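Local coordinates for protein glucuronoarabinoxylan endo-1,4-beta-xylanase (Clostridium papyrosolvens, PDB 4FMV) that hydrolyses internal beta-1,4 linkages of xylan as the family 30 glycoside hydrolase module of a longer protein, with substrate specificity altered relative to its subfamily, at residues 61-66 with 121-126; 140-145 with 203-208; 305-308 with 312-315. All coordinates share one frame; numbering follows the deposited sequence.

Contact 1: 61-66 with 121-126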
# COMPACT_ATOMS: atom_id res chain seq x y z
N GLY A 61 -12.91 17.79 -22.30
CA GLY A 61 -11.92 16.85 -22.77
C GLY A 61 -10.51 17.41 -22.88
O GLY A 61 -9.69 16.88 -23.65
N ASN A 62 -10.20 18.47 -22.13
CA ASN A 62 -8.81 18.89 -22.11
C ASN A 62 -8.19 18.36 -20.82
O ASN A 62 -8.38 18.90 -19.74
CB ASN A 62 -8.72 20.42 -22.19
CG ASN A 62 -7.29 20.92 -22.17
OD1 ASN A 62 -6.38 20.16 -21.89
ND2 ASN A 62 -7.08 22.19 -22.47
N PHE A 63 -7.41 17.30 -20.98
CA PHE A 63 -6.83 16.52 -19.90
C PHE A 63 -5.36 16.86 -19.60
O PHE A 63 -4.67 16.10 -18.93
CB PHE A 63 -7.09 15.01 -20.08
CG PHE A 63 -8.56 14.65 -20.21
CD1 PHE A 63 -9.45 14.86 -19.14
CD2 PHE A 63 -9.05 14.08 -21.38
CE1 PHE A 63 -10.81 14.53 -19.24
CE2 PHE A 63 -10.42 13.74 -21.50
CZ PHE A 63 -11.30 13.96 -20.43
N SER A 64 -4.83 17.91 -20.21
CA SER A 64 -3.39 18.18 -20.07
C SER A 64 -2.92 18.20 -18.61
O SER A 64 -1.80 17.79 -18.32
CB SER A 64 -2.98 19.47 -20.81
OG SER A 64 -3.62 20.61 -20.26
N LYS A 65 -3.76 18.64 -17.69
CA LYS A 65 -3.32 18.76 -16.30
C LYS A 65 -3.22 17.40 -15.61
O LYS A 65 -2.68 17.28 -14.49
CB LYS A 65 -4.22 19.70 -15.51
CG LYS A 65 -3.96 21.16 -15.86
CD LYS A 65 -4.51 22.07 -14.80
CE LYS A 65 -4.54 23.51 -15.25
NZ LYS A 65 -5.27 24.31 -14.23
N TRP A 66 -3.75 16.40 -16.30
CA TRP A 66 -3.65 15.00 -15.87
C TRP A 66 -2.48 14.24 -16.53
O TRP A 66 -2.24 13.06 -16.24
CB TRP A 66 -4.97 14.30 -16.18
CG TRP A 66 -6.09 14.77 -15.29
CD1 TRP A 66 -5.99 15.59 -14.21
CD2 TRP A 66 -7.48 14.41 -15.39
NE1 TRP A 66 -7.24 15.77 -13.63
CE2 TRP A 66 -8.17 15.05 -14.34
CE3 TRP A 66 -8.21 13.60 -16.27
CZ2 TRP A 66 -9.54 14.92 -14.15
CZ3 TRP A 66 -9.57 13.47 -16.08
CH2 TRP A 66 -10.23 14.13 -15.02
N LEU A 121 -14.89 11.16 -11.84
CA LEU A 121 -14.07 9.98 -11.60
C LEU A 121 -14.01 9.09 -12.85
O LEU A 121 -12.95 8.57 -13.21
CB LEU A 121 -14.60 9.19 -10.39
CG LEU A 121 -14.43 9.93 -9.06
CD1 LEU A 121 -14.87 9.05 -7.90
CD2 LEU A 121 -12.97 10.37 -8.88
N ASN A 122 -15.15 8.89 -13.50
CA ASN A 122 -15.16 8.10 -14.73
C ASN A 122 -14.31 8.73 -15.82
O ASN A 122 -13.74 8.04 -16.65
CB ASN A 122 -16.59 7.89 -15.23
CG ASN A 122 -17.22 6.63 -14.68
OD1 ASN A 122 -16.52 5.70 -14.30
ND2 ASN A 122 -18.55 6.59 -14.65
N ALA A 123 -14.22 10.05 -15.84
CA ALA A 123 -13.45 10.70 -16.90
C ALA A 123 -11.94 10.48 -16.71
O ALA A 123 -11.18 10.39 -17.68
CB ALA A 123 -13.80 12.21 -17.00
N TYR A 124 -11.52 10.39 -15.45
CA TYR A 124 -10.13 10.07 -15.12
C TYR A 124 -9.80 8.65 -15.55
O TYR A 124 -8.79 8.40 -16.20
CB TYR A 124 -9.87 10.24 -13.63
CG TYR A 124 -8.40 10.39 -13.29
CD1 TYR A 124 -7.76 11.62 -13.43
CD2 TYR A 124 -7.65 9.32 -12.83
CE1 TYR A 124 -6.42 11.78 -13.11
CE2 TYR A 124 -6.29 9.46 -12.52
CZ TYR A 124 -5.68 10.70 -12.66
OH TYR A 124 -4.33 10.88 -12.36
N VAL A 125 -10.65 7.71 -15.18
CA VAL A 125 -10.50 6.34 -15.65
C VAL A 125 -10.42 6.26 -17.18
O VAL A 125 -9.58 5.55 -17.72
CB VAL A 125 -11.68 5.50 -15.15
CG1 VAL A 125 -11.56 4.05 -15.65
CG2 VAL A 125 -11.75 5.57 -13.62
N LYS A 126 -11.28 6.99 -17.89
CA LYS A 126 -11.31 6.87 -19.35
C LYS A 126 -10.08 7.53 -19.98
O LYS A 126 -9.50 6.98 -20.91
CB LYS A 126 -12.62 7.42 -19.94
CG LYS A 126 -12.69 7.35 -21.48
CD LYS A 126 -13.96 8.05 -21.97
CE LYS A 126 -14.21 7.87 -23.49
NZ LYS A 126 -13.18 8.51 -24.34
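Trp66 and Tyr124 are the closest backbone positions of this contact, their CA atoms 8.2 Å apart, where a loop ending in a short 3-10 segment at 64-66 lies along one side of helix 114-130. The bond from Trp66 N to Phe63 O, 2.8 Å, closes the turn, from which both aromatic side chains point toward the helix. No hydrogen bond links the segments; rings and a methyl group do the joining. Tyr124 drives its ring edge into a face of the Trp66 indole, an edge-to-face (T-shaped) stack with the six-membered ring centroids 4.7 Å apart and the planes at 70°. CD1 of Tyr124 leads, standing over the indole centre, 3.4 Å from CD2 of Trp66, while CE1 beside it spreads toward CG and the pyrrole part. The tyrosine ring gets there because CG is swung anti to the backbone N (chi1 -160°), carrying it off the helix flank. The far rim of the indole meets the helix backbone: CZ3 of Trp66 is 3.8 Å from Ala123 O, which lies near the indole plane. Phe63 adds a looser touch, its CE1 being 4.4 Å from Ala123 CB, and its ring also meets that of Tyr127, one turn further along the helix from Ala123. Asn62 makes an Asx turn ahead of the 3-10 segment: OD1 receives Ser64 N at 3.2 Å and Ser64 OG as well. Trp66 NE1 is bonded to Glu51 O, which helps fix the rotation of the indole within its own loop. The helix turns Leu121 and Val125 the other way, onto Ile138 of strand 137-139. This is the outer wall of a (beta/alpha)8 barrel, with the loop between strand 45-49 and helix 67-78 packing against one side of helix 114-130.

Contact 2: 140-145 with 203-208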
# COMPACT_ATOMS: atom_id res chain seq x y z
N VAL A 140 -12.79 7.06 -3.79
CA VAL A 140 -13.81 8.10 -3.65
C VAL A 140 -13.19 9.35 -3.01
O VAL A 140 -13.41 10.47 -3.47
CB VAL A 140 -15.03 7.62 -2.80
CG1 VAL A 140 -16.06 8.75 -2.59
CG2 VAL A 140 -15.68 6.39 -3.44
N GLN A 141 -12.49 9.18 -1.90
CA GLN A 141 -11.86 10.33 -1.24
C GLN A 141 -10.63 9.93 -0.43
O GLN A 141 -10.68 8.96 0.35
CB GLN A 141 -12.92 10.98 -0.29
CG GLN A 141 -12.35 12.12 0.61
CD GLN A 141 -11.99 13.39 -0.16
OE1 GLN A 141 -12.79 13.89 -0.95
NE2 GLN A 141 -10.77 13.93 0.08
N ASN A 142 -9.58 10.74 -0.49
CA ASN A 142 -8.48 10.64 0.47
C ASN A 142 -8.86 11.23 1.84
O ASN A 142 -9.27 12.39 1.93
CB ASN A 142 -7.27 11.42 -0.03
CG ASN A 142 -6.10 11.32 0.92
OD1 ASN A 142 -5.51 10.25 1.04
ND2 ASN A 142 -5.78 12.42 1.62
N GLU A 143 -8.69 10.45 2.90
CA GLU A 143 -8.90 10.92 4.29
C GLU A 143 -10.11 11.83 4.45
O GLU A 143 -9.97 12.99 4.88
CB GLU A 143 -7.64 11.60 4.84
CG GLU A 143 -6.43 10.65 4.78
CD GLU A 143 -5.21 11.17 5.50
OE1 GLU A 143 -5.29 12.25 6.09
OE2 GLU A 143 -4.18 10.48 5.48
N PRO A 144 -11.31 11.31 4.13
CA PRO A 144 -12.54 12.08 4.27
C PRO A 144 -12.76 12.47 5.71
O PRO A 144 -13.55 13.37 5.98
CB PRO A 144 -13.62 11.07 3.87
CG PRO A 144 -12.99 9.72 4.24
CD PRO A 144 -11.57 9.91 3.75
N ASP A 145 -12.13 11.73 6.63
CA ASP A 145 -12.23 12.00 8.08
C ASP A 145 -11.05 12.78 8.70
O ASP A 145 -11.01 12.92 9.92
CB ASP A 145 -12.48 10.71 8.87
CG ASP A 145 -11.41 9.66 8.62
OD1 ASP A 145 -10.51 9.92 7.78
OD2 ASP A 145 -11.45 8.59 9.27
N GLY A 203 -9.50 0.69 1.32
CA GLY A 203 -8.25 1.38 1.61
C GLY A 203 -8.24 2.06 2.97
O GLY A 203 -9.25 2.61 3.40
N CYS A 204 -7.08 2.11 3.59
CA CYS A 204 -6.93 2.77 4.89
C CYS A 204 -5.53 3.35 5.01
O CYS A 204 -4.59 2.89 4.34
CB CYS A 204 -7.13 1.76 6.01
SG CYS A 204 -5.88 0.44 6.08
N HIS A 205 -5.38 4.36 5.86
CA HIS A 205 -4.06 4.89 6.19
C HIS A 205 -3.73 4.61 7.65
O HIS A 205 -4.62 4.38 8.47
CB HIS A 205 -3.98 6.40 5.93
CG HIS A 205 -4.28 6.78 4.52
ND1 HIS A 205 -4.36 8.10 4.10
CD2 HIS A 205 -4.54 6.03 3.42
CE1 HIS A 205 -4.64 8.13 2.81
NE2 HIS A 205 -4.76 6.89 2.38
N PHE A 206 -2.43 4.57 7.91
CA PHE A 206 -1.77 4.25 9.19
C PHE A 206 -1.35 5.40 10.13
O PHE A 206 -0.36 5.24 10.87
CB PHE A 206 -0.71 3.15 9.09
CG PHE A 206 -1.28 1.75 9.02
CD1 PHE A 206 -2.66 1.53 8.98
CD2 PHE A 206 -0.42 0.64 9.00
CE1 PHE A 206 -3.19 0.22 8.92
CE2 PHE A 206 -0.93 -0.67 8.94
CZ PHE A 206 -2.32 -0.88 8.90
N TYR A 207 -1.89 6.60 10.00
CA TYR A 207 -1.31 7.64 10.81
C TYR A 207 -1.98 7.58 12.17
O TYR A 207 -3.05 8.14 12.40
CB TYR A 207 -1.66 8.98 10.15
CG TYR A 207 -0.99 9.14 8.80
CD1 TYR A 207 0.39 9.28 8.71
CD2 TYR A 207 -1.73 9.13 7.63
CE1 TYR A 207 1.02 9.41 7.50
CE2 TYR A 207 -1.09 9.24 6.40
CZ TYR A 207 0.27 9.39 6.35
OH TYR A 207 0.91 9.52 5.14
N GLY A 208 -1.23 7.03 13.13
CA GLY A 208 -1.69 6.80 14.49
C GLY A 208 -2.44 5.51 14.79
O GLY A 208 -2.99 5.35 15.87
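Glu143 and His205 meet inside the (beta/alpha)8 barrel, where the loop after strand 137-139 meets the C-terminal end of strand 201-205, at the mouth of the barrel, with their CA atoms 8.0 Å apart. A single hydrogen bond joins the two segments: His205 ND1 donates to Glu143 OE2 over 2.8 Å, nearly straight at 169°. The carboxylate oxygen lies in the imidazole plane and accepts through its anti lone pair, the one turned away from OE1. OE2 thus meets the ring at its edge, while the carboxylate plane is turned 63° from it. Glu143 reaches this point with CG anti to its own carbonyl carbon (chi1 -57°) and an extended chain beyond, and its CG also comes within 3.4 Å of His205 ND1. The same OE2 is 3.5 Å from Tyr207 CE2, approaching that ring obliquely, so the carboxylate end lies between the histidine donor and the tyrosine ring. In the next shell, His205 NE2 bonds to Glu177 OE1, so both ring nitrogens are occupied and the imidazole cannot readily turn. Tyr207 OH reaches Glu232 OE2 at the end of strand 227-232, while Asn142 OD1 bonds to Arg47 NH2. An Asn-Glu pair after the fourth barrel strand and a glutamate ending the seventh are consistent with the active-site layout of clan GH-A hydrolases, to which family 30 belongs. Behind the pair, the side chain of Gln141 braces the loop: NE2 bonds to Trp88 O and OE1 takes the indole NH of Trp153. The amide is thereby held at both ends, and within the loop Gln141 NE2 also donates to Asn142 O at 2.8 Å, with that oxygen lying in the plane of the glutamine amide.

Contact 3: 305-308 with 312-315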
# COMPACT_ATOMS: atom_id res chain seq x y z
N ALA A 305 5.56 -15.98 14.30
CA ALA A 305 5.67 -14.53 14.05
C ALA A 305 6.64 -13.74 14.94
O ALA A 305 7.22 -12.72 14.51
CB ALA A 305 4.28 -13.88 14.02
N THR A 306 6.78 -14.20 16.18
CA THR A 306 7.64 -13.54 17.16
C THR A 306 8.43 -14.60 17.90
O THR A 306 8.10 -14.92 19.05
CB THR A 306 6.81 -12.75 18.19
OG1 THR A 306 5.93 -13.66 18.88
CG2 THR A 306 5.97 -11.72 17.52
N PRO A 307 9.45 -15.19 17.24
CA PRO A 307 10.21 -16.33 17.80
C PRO A 307 11.09 -15.96 18.98
O PRO A 307 11.51 -16.83 19.74
CB PRO A 307 11.08 -16.77 16.62
CG PRO A 307 11.25 -15.54 15.81
CD PRO A 307 9.95 -14.80 15.91
N ASN A 308 11.39 -14.67 19.12
CA ASN A 308 12.29 -14.21 20.15
C ASN A 308 11.99 -12.76 20.43
O ASN A 308 11.30 -12.10 19.65
CB ASN A 308 13.74 -14.38 19.68
CG ASN A 308 14.73 -14.51 20.83
OD1 ASN A 308 14.36 -14.50 22.01
ND2 ASN A 308 16.01 -14.63 20.48
N TYR A 312 10.77 -10.34 14.54
CA TYR A 312 9.46 -10.42 13.89
C TYR A 312 9.62 -11.09 12.55
O TYR A 312 10.48 -10.71 11.76
CB TYR A 312 8.90 -9.00 13.75
CG TYR A 312 8.79 -8.32 15.09
CD1 TYR A 312 7.72 -8.59 15.94
CD2 TYR A 312 9.78 -7.43 15.52
CE1 TYR A 312 7.63 -8.00 17.18
CE2 TYR A 312 9.69 -6.82 16.76
CZ TYR A 312 8.61 -7.12 17.58
OH TYR A 312 8.51 -6.54 18.82
N VAL A 313 8.81 -12.11 12.28
CA VAL A 313 9.00 -12.90 11.07
C VAL A 313 7.70 -13.13 10.33
O VAL A 313 6.68 -13.43 10.94
CB VAL A 313 9.68 -14.27 11.39
CG1 VAL A 313 9.76 -15.15 10.13
CG2 VAL A 313 11.06 -14.06 11.98
N SER A 314 7.72 -12.98 9.01
CA SER A 314 6.59 -13.39 8.18
C SER A 314 7.13 -14.19 7.01
O SER A 314 8.32 -14.19 6.79
CB SER A 314 5.77 -12.19 7.69
OG SER A 314 6.57 -11.19 7.06
N ALA A 315 6.25 -14.89 6.29
CA ALA A 315 6.69 -15.76 5.20
C ALA A 315 5.65 -15.80 4.07
O ALA A 315 4.47 -15.58 4.31
CB ALA A 315 6.99 -17.17 5.72
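Ala305 O is the polar atom that ties these segments together: it accepts a hydrogen bond from Val313 N over 2.8 Å, at an N-H...O angle of 159°, and is approached by a second, weaker donor. That second approach is a CA-H...O contact from Tyr312 CA, 3.3 Å from Ala305 O. A matching contact runs the other way, Ala305 CA standing 3.4 Å from Val313 O, so the alanine backbone is engaged through its CA and its carbonyl oxygen. Side chains add apolar touches above this backbone core. Thr306 lays its methyl CG2 obliquely against the ring of Tyr312, 3.9 Å from CD1, and CE1 lies close by. A chi1 of 60° places the threonine hydroxyl between the backbone N and the carbonyl carbon, leaving CG2 as the branch that meets the tyrosine. On the other side of the link, Pro307 and Val313 cross at about a right angle, the proline CG coming 4.1 Å from Val313 CG2, with CD alongside. Of the valine's two branches CG2, anti to the carbonyl carbon and beside the backbone N, does the touching. Residues 305-308 belong to the seven-residue connection 304-310 between strands 299-303 and 311-318, which pair antiparallel as a beta-hairpin, and they fold back on 312-315 in the second strand. Around it, Val313 packs on Ile324 and Ala326 of the following strand 321-328, and Pro307 rests on Val5 of strand 5-8 and Gln336 of strand 334-341. Helix 240-255 of the barrel also reaches the contact: its Val255 touches Ala305, and its Lys248 makes a cation-pi contact with the Tyr312 ring.

The three contacts follow one another along the chain, each closing before the next opens. Contact 1 is on the outside of the (beta/alpha)8 barrel, joining a strand-to-helix loop to helix 114-130; contact 2 lies inside, between the loop after strand 137-139 and the end of strand 201-205. Their centres are about 23 Å apart, yet their nearest atoms come to about 4 Å, because Leu121 of helix 114-130 comes close to Val140, just after strand 137-139. Contact 3, about 28 Å from contact 2 and 45 Å from contact 1 between centres, lies across the chain's centre from contact 1. The contacts thus sample the outer helical layer, the probable catalytic centre and the beta-domain packed beside the barrel.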